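Local structure of cytochrome c-552 (Thiobacillus ferrooxidans, 1H1O) at residues Asn59-Ile62 and Tyr63-Val67; Thr27-Pro30 and Ile31-Arg34; Thr159-Asn162 and Gln163-Lys166. The protein carries electrons in the periplasm as a high-potential cytochrome c with two heme groups. All coordinates share one frame; numbering follows the deposited sequence.

Overall arrangement
The chain holds two cytochrome c domains, each with its own heme. Contacts 1 and 2 belong to the first and share the heme of chain D. Contact 1 brings the axial Met64 to its iron, and contact 2 lies on the other axial side, where Pro33 O accepts a hydrogen bond from His20. Their centres are about 13 Å apart, and they touch where Asn59 ND2 packs 3.5 Å from Ile31 CB. Contact 3 is the counterpart of contact 1 in the second domain, with Met161 on the iron of the heme of chain C. Its centre lies about 22 Å from that of contact 1 and about 23 Å from that of contact 2, and it touches neither.

Contact 1. Residues Asn59-Ile62 and Tyr63-Val67; sequences NGEI and YMWPV. With HEM (protoporphyrin IX containing Fe), chain D.
Gly60 O takes two backbone donors at the break between helices 58-63 and 65-69. Trp65 N lies 2.9 Å from Gly60 O, nearly in line with the carbonyl bond. Met64 N is also 2.9 Å from Gly60 O, but stands above the carbonyl plane. One residue earlier, Tyr63 N gives a straighter bond to Asn59 O, 2.8 Å long with an N-H...O angle of 163°. Asn59 N is hydrogen-bonded to Tyr150 OH and Gly60 N to Asp57 OD1. The turn presents Met64, the methionine ligand of a class I cytochrome c heme. Its SD binds the heme iron at 2.2 Å, and His20 NE2 completes the axial pair. The bend at chi2 (-62°) brings SD over the iron, and chi3 sets Met64 CE 3.2 Å from heme NB. Gly60 CA lies against the propionate, 3.3 Å from heme O2D. Away from the heme, Glu61 lays its extended chain over one face of the Trp65 ring. Glu61 CG makes a CH-pi contact 3.3 Å from the six-membered-ring centroid, with the carboxylate 12° from the ring plane. The indole NE1 is satisfied by Arg55 O. A second CH-pi contact puts Ile62 CG2 3.8 Å from the Tyr63 ring centroid.

Contact 2. Residues Thr27-Pro30 and Ile31-Arg34; sequences TLYP and IVPR. With HEM (protoporphyrin IX containing Fe), chain D.
Tyr29 O and Val32 N close a type I beta turn, in the loop of the cytochrome c fold that runs from helix 17-20 to helix 40-51. The bond is 2.8 Å from Val32 N to Tyr29 O. The tight side faces inward. Thr27 and Val32 lie alongside each other, pointing opposite ways, with Thr27 CB 3.6 Å from Val32 CB. Thr27 OG1 comes within 2.7 Å of Val32 O. This OG1 is hydrogen-bonded to Arg140 NH1. Val32 CG1 is anti to the backbone N (chi1 178°) and packs on Thr27, while CG2 turns to the heme methyl CMD. Pro33 continues this wall, its CD 3.3 Å from heme CAD, and its carbonyl accepts a hydrogen bond from the axial ligand His20. Arg34 lies buried beyond it, with a salt bridge to Asp26 and a bond from NH1 to Gly138 O. The outer side is looser. Tyr29 and Pro30 are exposed, and Tyr29 CB only brushes Ile31 CG1 at 3.9 Å. The Tyr29 ring meets the turn with its edge: Val32 CG2 lies in the ring plane, 3.8 Å from Tyr29 CD1.

Contact 3. Residues Thr159-Asn162 and Gln163-Lys166; sequences TLMN and QIAK. With HEM (protoporphyrin IX containing Fe), chain C.
Residues 159-165 form a short helix in which Gln163 N bonds to Thr159 O at 3.1 Å and Ala165 N to Met161 O at 2.8 Å. Ile164 N points to Leu160 O in the same i to i+4 pattern. On the heme side, Met161 and Ile164 pack together one turn apart, with Met161 CE 3.8 Å from Ile164 CG2. The bend of Met161 at chi2 (-57°) brings its sulfur over the porphyrin, and chi3 (-56°) turns CE to the Ile164 side. Met161 SD binds the heme iron at 2.3 Å. His123 NE2 is the other axial ligand, which gives the histidine-methionine pair of a class I cytochrome c. Ile164 lies over the heme face near its periphery. Its CG2 is anti to the backbone N and rests above heme CHC at 3.6 Å, and Ile164 CG1 is 3.6 Å from heme CMC. Leu160 covers a neighbouring part of the rim, its CG 3.7 Å from heme CBC. Helix 141-153 backs the turn: Phe151 touches Met161, Asn162 and Ala165. Ala165 O accepts a hydrogen bond from His152 ND1, and Asn158 OD1 takes one from Met161 N.

Contact 1. Residues Asn59-Ile62 and Tyr63-Val67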
loop_
_atom_site.group_PDB
_atom_site.type_symbol
_atom_site.label_atom_id
_atom_site.label_comp_id
_atom_site.label_asym_id
_atom_site.label_seq_id
_atom_site.Cartn_x
_atom_site.Cartn_y
_atom_site.Cartn_z
ATOM N N ASN A 59 -7.920 4.064 9.459
ATOM C CA ASN A 59 -8.632 4.121 8.185
ATOM C C ASN A 59 -9.214 2.781 7.792
ATOM O O ASN A 59 -10.269 2.712 7.136
ATOM C CB ASN A 59 -7.724 4.643 7.064
ATOM C CG ASN A 59 -7.393 6.115 7.226
ATOM O OD1 ASN A 59 -7.996 6.803 8.051
ATOM N ND2 ASN A 59 -6.438 6.607 6.444
ATOM N N GLY A 60 -8.537 1.713 8.198
ATOM C CA GLY A 60 -9.009 0.377 7.874
ATOM C C GLY A 60 -10.292 0.068 8.615
ATOM O O GLY A 60 -11.231 -0.501 8.055
ATOM N N GLU A 61 -10.335 0.446 9.887
ATOM C CA GLU A 61 -11.521 0.200 10.683
ATOM C C GLU A 61 -12.689 0.992 10.104
ATOM O O GLU A 61 -13.761 0.443 9.830
ATOM C CB GLU A 61 -11.281 0.622 12.129
ATOM C CG GLU A 61 -12.448 0.323 13.051
ATOM C CD GLU A 61 -12.141 0.668 14.500
ATOM O OE1 GLU A 61 -10.939 0.715 14.844
ATOM O OE2 GLU A 61 -13.084 0.878 15.300
ATOM N N ILE A 62 -12.446 2.278 9.876
ATOM C CA ILE A 62 -13.470 3.185 9.367
ATOM C C ILE A 62 -13.974 2.928 7.956
ATOM O O ILE A 62 -15.178 2.878 7.738
ATOM C CB ILE A 62 -12.990 4.648 9.428
ATOM C CG1 ILE A 62 -12.586 5.001 10.861
ATOM C CG2 ILE A 62 -14.090 5.578 8.941
ATOM C CD1 ILE A 62 -11.953 6.363 10.978
ATOM N N TYR A 63 -13.060 2.765 7.000
ATOM C CA TYR A 63 -13.464 2.576 5.614
ATOM C C TYR A 63 -13.422 1.178 5.017
ATOM O O TYR A 63 -13.851 0.992 3.878
ATOM C CB TYR A 63 -12.656 3.501 4.710
ATOM C CG TYR A 63 -12.728 4.947 5.098
ATOM C CD1 TYR A 63 -11.708 5.534 5.829
ATOM C CD2 TYR A 63 -13.828 5.733 4.738
ATOM C CE1 TYR A 63 -11.768 6.872 6.199
ATOM C CE2 TYR A 63 -13.900 7.075 5.101
ATOM C CZ TYR A 63 -12.867 7.638 5.834
ATOM O OH TYR A 63 -12.917 8.963 6.203
ATOM N N MET A 64 -12.910 0.194 5.749
ATOM C CA MET A 64 -12.858 -1.148 5.187
ATOM C C MET A 64 -13.531 -2.234 6.001
ATOM O O MET A 64 -13.985 -3.231 5.430
ATOM C CB MET A 64 -11.410 -1.556 4.907
ATOM C CG MET A 64 -10.824 -0.891 3.683
ATOM S SD MET A 64 -11.708 -1.310 2.171
ATOM C CE MET A 64 -11.784 -3.087 2.250
ATOM N N TRP A 65 -13.595 -2.081 7.318
ATOM C CA TRP A 65 -14.244 -3.124 8.107
ATOM C C TRP A 65 -15.673 -3.284 7.641
ATOM O O TRP A 65 -16.161 -4.400 7.486
ATOM C CB TRP A 65 -14.237 -2.793 9.595
ATOM C CG TRP A 65 -12.919 -2.994 10.232
ATOM C CD1 TRP A 65 -11.725 -3.205 9.601
ATOM C CD2 TRP A 65 -12.636 -2.950 11.631
ATOM N NE1 TRP A 65 -10.715 -3.289 10.524
ATOM C CE2 TRP A 65 -11.245 -3.135 11.780
ATOM C CE3 TRP A 65 -13.424 -2.771 12.779
ATOM C CZ2 TRP A 65 -10.619 -3.145 13.029
ATOM C CZ3 TRP A 65 -12.802 -2.782 14.024
ATOM C CH2 TRP A 65 -11.413 -2.967 14.137
ATOM N N PRO A 66 -16.363 -2.163 7.406
ATOM C CA PRO A 66 -17.750 -2.240 6.955
ATOM C C PRO A 66 -17.911 -3.048 5.679
ATOM O O PRO A 66 -18.570 -4.083 5.669
ATOM C CB PRO A 66 -18.129 -0.773 6.779
ATOM C CG PRO A 66 -17.351 -0.111 7.885
ATOM C CD PRO A 66 -16.003 -0.775 7.755
ATOM N N VAL A 67 -17.293 -2.586 4.604
ATOM C CA VAL A 67 -17.415 -3.290 3.343
ATOM C C VAL A 67 -16.854 -4.714 3.378
ATOM O O VAL A 67 -17.381 -5.603 2.707
ATOM C CB VAL A 67 -16.745 -2.501 2.199
ATOM C CG1 VAL A 67 -15.253 -2.810 2.144
ATOM C CG2 VAL A 67 -17.440 -2.826 0.876
HETATM C CHA HEM D . -7.813 -0.183 1.504
HETATM C CHB HEM D . -10.182 -3.512 -1.017
HETATM C CHC HEM D . -14.135 -0.759 -0.863
HETATM C CHD HEM D . -11.766 2.595 1.534
HETATM C C1A HEM D . -8.099 -1.353 0.798
HETATM C C2A HEM D . -7.180 -2.450 0.573
HETATM C C3A HEM D . -7.851 -3.392 -0.147
HETATM C C4A HEM D . -9.180 -2.853 -0.348
HETATM C CMA HEM D . -7.387 -4.735 -0.652
HETATM C CAA HEM D . -5.753 -2.504 1.065
HETATM C CBA HEM D . -4.736 -2.026 0.005
HETATM C CGA HEM D . -3.385 -2.028 0.425
HETATM O O1A HEM D . -2.562 -1.464 -0.381
HETATM O O2A HEM D . -2.985 -2.524 1.498
HETATM C C1B HEM D . -11.469 -3.041 -1.190
HETATM C C2B HEM D . -12.498 -3.798 -1.863
HETATM C C3B HEM D . -13.628 -3.038 -1.798
HETATM C C4B HEM D . -13.261 -1.809 -1.116
HETATM C CMB HEM D . -12.276 -5.172 -2.468
HETATM C CAB HEM D . -15.017 -3.344 -2.298
HETATM C CBB HEM D . -15.681 -4.591 -1.651
HETATM C C1C HEM D . -13.841 0.400 -0.211
HETATM C C2C HEM D . -14.781 1.466 0.038
HETATM C C3C HEM D . -14.087 2.405 0.730
HETATM C C4C HEM D . -12.762 1.922 0.879
HETATM C CMC HEM D . -16.216 1.426 -0.412
HETATM C CAC HEM D . -14.561 3.754 1.296
HETATM C CBC HEM D . -15.778 3.633 2.262
HETATM C C1D HEM D . -10.471 2.141 1.736
HETATM C C2D HEM D . -9.472 2.887 2.475
HETATM C C3D HEM D . -8.383 2.095 2.486
HETATM C C4D HEM D . -8.702 0.887 1.727
HETATM C CMD HEM D . -9.706 4.244 3.095
HETATM C CAD HEM D . -7.067 2.313 3.150
HETATM C CBD HEM D . -7.370 1.990 4.706
HETATM C CGD HEM D . -6.279 1.627 5.507
HETATM O O1D HEM D . -5.332 2.426 5.631
HETATM O O2D HEM D . -6.255 0.532 6.139
HETATM N NA HEM D . -9.307 -1.609 0.234
HETATM N NB HEM D . -11.940 -1.824 -0.735
HETATM N NC HEM D . -12.598 0.703 0.312
HETATM N ND HEM D . -9.986 0.939 1.289
HETATM FE FE HEM D . -10.954 -0.422 0.254
#

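Contact 2. Residues Thr27-Pro30 and Ile31-Arg34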
loop_
_atom_site.group_PDB
_atom_site.type_symbol
_atom_site.label_atom_id
_atom_site.label_comp_id
_atom_site.label_asym_id
_atom_site.label_seq_id
_atom_site.Cartn_x
_atom_site.Cartn_y
_atom_site.Cartn_z
ATOM N N THR A 27 -8.244 7.292 -6.756
ATOM C CA THR A 27 -9.023 6.920 -5.573
ATOM C C THR A 27 -9.597 8.222 -5.022
ATOM O O THR A 27 -9.087 9.288 -5.333
ATOM C CB THR A 27 -8.135 6.309 -4.492
ATOM O OG1 THR A 27 -7.292 7.333 -3.961
ATOM C CG2 THR A 27 -7.280 5.197 -5.066
ATOM N N LEU A 28 -10.634 8.138 -4.194
ATOM C CA LEU A 28 -11.275 9.335 -3.641
ATOM C C LEU A 28 -10.371 10.270 -2.872
ATOM O O LEU A 28 -10.562 11.477 -2.930
ATOM C CB LEU A 28 -12.454 8.963 -2.739
ATOM C CG LEU A 28 -13.817 8.772 -3.396
ATOM C CD1 LEU A 28 -14.878 8.775 -2.308
ATOM C CD2 LEU A 28 -14.080 9.894 -4.389
ATOM N N TYR A 29 -9.405 9.718 -2.141
ATOM C CA TYR A 29 -8.469 10.524 -1.359
ATOM C C TYR A 29 -7.082 9.876 -1.271
ATOM O O TYR A 29 -6.933 8.678 -1.450
ATOM C CB TYR A 29 -8.973 10.731 0.071
ATOM C CG TYR A 29 -10.474 10.808 0.261
ATOM C CD1 TYR A 29 -11.236 9.653 0.397
ATOM C CD2 TYR A 29 -11.119 12.037 0.392
ATOM C CE1 TYR A 29 -12.596 9.714 0.673
ATOM C CE2 TYR A 29 -12.486 12.110 0.666
ATOM C CZ TYR A 29 -13.216 10.943 0.808
ATOM O OH TYR A 29 -14.563 11.002 1.105
ATOM N N PRO A 30 -6.044 10.674 -0.997
ATOM C CA PRO A 30 -4.681 10.131 -0.887
ATOM C C PRO A 30 -4.593 8.887 0.025
ATOM O O PRO A 30 -3.778 7.987 -0.218
ATOM C CB PRO A 30 -3.897 11.306 -0.334
ATOM C CG PRO A 30 -4.594 12.482 -0.976
ATOM C CD PRO A 30 -6.048 12.136 -0.821
ATOM N N ILE A 31 -5.440 8.825 1.051
ATOM C CA ILE A 31 -5.429 7.694 1.975
ATOM C C ILE A 31 -6.117 6.442 1.453
ATOM O O ILE A 31 -6.113 5.415 2.122
ATOM C CB ILE A 31 -6.089 8.046 3.297
ATOM C CG1 ILE A 31 -7.444 8.706 3.020
ATOM C CG2 ILE A 31 -5.156 8.901 4.117
ATOM C CD1 ILE A 31 -8.323 8.873 4.230
ATOM N N VAL A 32 -6.745 6.530 0.287
ATOM C CA VAL A 32 -7.383 5.354 -0.293
ATOM C C VAL A 32 -6.366 4.873 -1.302
ATOM O O VAL A 32 -6.068 5.552 -2.276
ATOM C CB VAL A 32 -8.696 5.664 -1.017
ATOM C CG1 VAL A 32 -9.244 4.382 -1.630
ATOM C CG2 VAL A 32 -9.714 6.227 -0.038
ATOM N N PRO A 33 -5.809 3.688 -1.074
ATOM C CA PRO A 33 -4.805 3.156 -1.989
ATOM C C PRO A 33 -5.367 2.687 -3.300
ATOM O O PRO A 33 -6.525 2.249 -3.386
ATOM C CB PRO A 33 -4.206 2.009 -1.199
ATOM C CG PRO A 33 -5.418 1.446 -0.526
ATOM C CD PRO A 33 -6.155 2.698 -0.045
ATOM N N ARG A 34 -4.533 2.795 -4.324
ATOM C CA ARG A 34 -4.886 2.318 -5.641
ATOM C C ARG A 34 -4.783 0.807 -5.483
ATOM O O ARG A 34 -3.991 0.317 -4.680
ATOM C CB ARG A 34 -3.884 2.850 -6.666
ATOM C CG ARG A 34 -3.966 4.367 -6.772
ATOM C CD ARG A 34 -2.945 4.945 -7.714
ATOM N NE ARG A 34 -3.078 6.396 -7.760
ATOM C CZ ARG A 34 -2.073 7.243 -7.573
ATOM N NH1 ARG A 34 -0.855 6.774 -7.322
ATOM N NH2 ARG A 34 -2.282 8.550 -7.653
HETATM C CHA HEM D . -7.813 -0.183 1.504
HETATM C CHB HEM D . -10.182 -3.512 -1.017
HETATM C CHC HEM D . -14.135 -0.759 -0.863
HETATM C CHD HEM D . -11.766 2.595 1.534
HETATM C C1A HEM D . -8.099 -1.353 0.798
HETATM C C2A HEM D . -7.180 -2.450 0.573
HETATM C C3A HEM D . -7.851 -3.392 -0.147
HETATM C C4A HEM D . -9.180 -2.853 -0.348
HETATM C CMA HEM D . -7.387 -4.735 -0.652
HETATM C CAA HEM D . -5.753 -2.504 1.065
HETATM C CBA HEM D . -4.736 -2.026 0.005
HETATM C CGA HEM D . -3.385 -2.028 0.425
HETATM O O1A HEM D . -2.562 -1.464 -0.381
HETATM O O2A HEM D . -2.985 -2.524 1.498
HETATM C C1B HEM D . -11.469 -3.041 -1.190
HETATM C C2B HEM D . -12.498 -3.798 -1.863
HETATM C C3B HEM D . -13.628 -3.038 -1.798
HETATM C C4B HEM D . -13.261 -1.809 -1.116
HETATM C CMB HEM D . -12.276 -5.172 -2.468
HETATM C CAB HEM D . -15.017 -3.344 -2.298
HETATM C CBB HEM D . -15.681 -4.591 -1.651
HETATM C C1C HEM D . -13.841 0.400 -0.211
HETATM C C2C HEM D . -14.781 1.466 0.038
HETATM C C3C HEM D . -14.087 2.405 0.730
HETATM C C4C HEM D . -12.762 1.922 0.879
HETATM C CMC HEM D . -16.216 1.426 -0.412
HETATM C CAC HEM D . -14.561 3.754 1.296
HETATM C CBC HEM D . -15.778 3.633 2.262
HETATM C C1D HEM D . -10.471 2.141 1.736
HETATM C C2D HEM D . -9.472 2.887 2.475
HETATM C C3D HEM D . -8.383 2.095 2.486
HETATM C C4D HEM D . -8.702 0.887 1.727
HETATM C CMD HEM D . -9.706 4.244 3.095
HETATM C CAD HEM D . -7.067 2.313 3.150
HETATM C CBD HEM D . -7.370 1.990 4.706
HETATM C CGD HEM D . -6.279 1.627 5.507
HETATM O O1D HEM D . -5.332 2.426 5.631
HETATM O O2D HEM D . -6.255 0.532 6.139
HETATM N NA HEM D . -9.307 -1.609 0.234
HETATM N NB HEM D . -11.940 -1.824 -0.735
HETATM N NC HEM D . -12.598 0.703 0.312
HETATM N ND HEM D . -9.986 0.939 1.289
HETATM FE FE HEM D . -10.954 -0.422 0.254
#

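Contact 3. Residues Thr159-Asn162 and Gln163-Lys166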
loop_
_atom_site.group_PDB
_atom_site.type_symbol
_atom_site.label_atom_id
_atom_site.label_comp_id
_atom_site.label_asym_id
_atom_site.label_seq_id
_atom_site.Cartn_x
_atom_site.Cartn_y
_atom_site.Cartn_z
ATOM N N THR A 159 4.412 -8.002 11.922
ATOM C CA THR A 159 5.738 -8.220 12.470
ATOM C C THR A 159 6.822 -7.652 11.559
ATOM O O THR A 159 7.680 -6.893 12.006
ATOM C CB THR A 159 5.989 -9.722 12.702
ATOM O OG1 THR A 159 5.052 -10.211 13.666
ATOM C CG2 THR A 159 7.405 -9.952 13.218
ATOM N N LEU A 160 6.768 -8.000 10.280
ATOM C CA LEU A 160 7.770 -7.528 9.322
ATOM C C LEU A 160 7.866 -6.021 9.222
ATOM O O LEU A 160 8.918 -5.433 9.501
ATOM C CB LEU A 160 7.478 -8.118 7.941
ATOM C CG LEU A 160 8.133 -9.460 7.585
ATOM C CD1 LEU A 160 8.381 -10.286 8.824
ATOM C CD2 LEU A 160 7.253 -10.196 6.584
ATOM N N MET A 161 6.768 -5.385 8.832
ATOM C CA MET A 161 6.754 -3.936 8.685
ATOM C C MET A 161 6.831 -3.161 9.984
ATOM O O MET A 161 7.359 -2.061 10.009
ATOM C CB MET A 161 5.533 -3.500 7.880
ATOM C CG MET A 161 5.693 -3.789 6.394
ATOM S SD MET A 161 7.182 -2.986 5.720
ATOM C CE MET A 161 6.869 -1.289 6.178
ATOM N N ASN A 162 6.295 -3.709 11.067
ATOM C CA ASN A 162 6.409 -2.995 12.333
ATOM C C ASN A 162 7.903 -2.901 12.656
ATOM O O ASN A 162 8.391 -1.863 13.114
ATOM C CB ASN A 162 5.654 -3.716 13.449
ATOM C CG ASN A 162 4.155 -3.552 13.323
ATOM O OD1 ASN A 162 3.679 -2.500 12.900
ATOM N ND2 ASN A 162 3.408 -4.580 13.694
ATOM N N GLN A 163 8.635 -3.978 12.387
ATOM C CA GLN A 163 10.060 -3.963 12.641
ATOM C C GLN A 163 10.763 -3.058 11.639
ATOM O O GLN A 163 11.578 -2.234 12.028
ATOM C CB GLN A 163 10.633 -5.375 12.575
ATOM C CG GLN A 163 10.405 -6.172 13.837
ATOM C CD GLN A 163 11.122 -5.570 15.017
ATOM O OE1 GLN A 163 10.504 -5.265 16.038
ATOM N NE2 GLN A 163 12.440 -5.387 14.886
ATOM N N ILE A 164 10.425 -3.196 10.360
ATOM C CA ILE A 164 11.029 -2.381 9.318
ATOM C C ILE A 164 10.800 -0.874 9.499
ATOM O O ILE A 164 11.688 -0.075 9.226
ATOM C CB ILE A 164 10.505 -2.789 7.909
ATOM C CG1 ILE A 164 11.379 -3.888 7.301
ATOM C CG2 ILE A 164 10.531 -1.604 6.971
ATOM C CD1 ILE A 164 11.392 -5.191 8.071
ATOM N N ALA A 165 9.621 -0.480 9.967
ATOM C CA ALA A 165 9.322 0.942 10.109
ATOM C C ALA A 165 9.816 1.574 11.408
ATOM O O ALA A 165 9.782 2.788 11.564
ATOM C CB ALA A 165 7.825 1.161 9.963
ATOM N N LYS A 166 10.292 0.742 12.324
ATOM C CA LYS A 166 10.772 1.205 13.621
ATOM C C LYS A 166 11.633 2.463 13.590
ATOM O O LYS A 166 11.424 3.379 14.377
ATOM C CB LYS A 166 11.554 0.082 14.310
ATOM C CG LYS A 166 12.217 0.480 15.614
ATOM C CD LYS A 166 13.266 -0.549 16.043
ATOM C CE LYS A 166 12.665 -1.947 16.216
ATOM N NZ LYS A 166 13.678 -2.978 16.625
HETATM C CHA HEM C . 3.871 -3.541 3.225
HETATM C CHB HEM C . 6.903 0.150 2.902
HETATM C CHC HEM C . 10.565 -2.890 3.659
HETATM C CHD HEM C . 7.537 -6.548 3.924
HETATM C C1A HEM C . 4.372 -2.249 3.067
HETATM C C2A HEM C . 3.568 -1.066 2.852
HETATM C C3A HEM C . 4.409 -0.015 2.749
HETATM C C4A HEM C . 5.746 -0.579 2.918
HETATM C CMA HEM C . 4.108 1.437 2.524
HETATM C CAA HEM C . 2.080 -1.060 2.775
HETATM C CBA HEM C . 1.544 -1.377 1.386
HETATM C CGA HEM C . 0.175 -1.200 1.245
HETATM O O1A HEM C . -0.256 -1.297 0.060
HETATM O O2A HEM C . -0.595 -0.984 2.187
HETATM C C1B HEM C . 8.167 -0.377 3.087
HETATM C C2B HEM C . 9.358 0.432 3.107
HETATM C C3B HEM C . 10.379 -0.431 3.354
HETATM C C4B HEM C . 9.818 -1.746 3.438
HETATM C CMB HEM C . 9.360 1.932 2.917
HETATM C CAB HEM C . 11.831 -0.169 3.540
HETATM C CBB HEM C . 12.143 0.923 4.611
HETATM C C1C HEM C . 10.077 -4.146 3.781
HETATM C C2C HEM C . 10.874 -5.323 4.024
HETATM C C3C HEM C . 9.984 -6.341 4.115
HETATM C C4C HEM C . 8.692 -5.800 3.906
HETATM C CMC HEM C . 12.385 -5.299 4.153
HETATM C CAC HEM C . 10.212 -7.841 4.403
HETATM C CBC HEM C . 11.061 -8.105 5.688
HETATM C C1D HEM C . 6.256 -6.060 3.753
HETATM C C2D HEM C . 5.061 -6.892 3.804
HETATM C C3D HEM C . 4.043 -6.052 3.620
HETATM C C4D HEM C . 4.612 -4.695 3.441
HETATM C CMD HEM C . 5.065 -8.373 4.039
HETATM C CAD HEM C . 2.562 -6.341 3.597
HETATM C CBD HEM C . 2.027 -6.499 5.090
HETATM C CGD HEM C . 0.762 -7.128 5.168
HETATM O O1D HEM C . 0.643 -8.378 4.910
HETATM O O2D HEM C . -0.258 -6.467 5.498
HETATM N NA HEM C . 5.687 -1.945 3.106
HETATM N NB HEM C . 8.456 -1.715 3.295
HETATM N NC HEM C . 8.731 -4.461 3.704
HETATM N ND HEM C . 5.957 -4.728 3.529
HETATM FE FE HEM C . 7.222 -3.221 3.391
#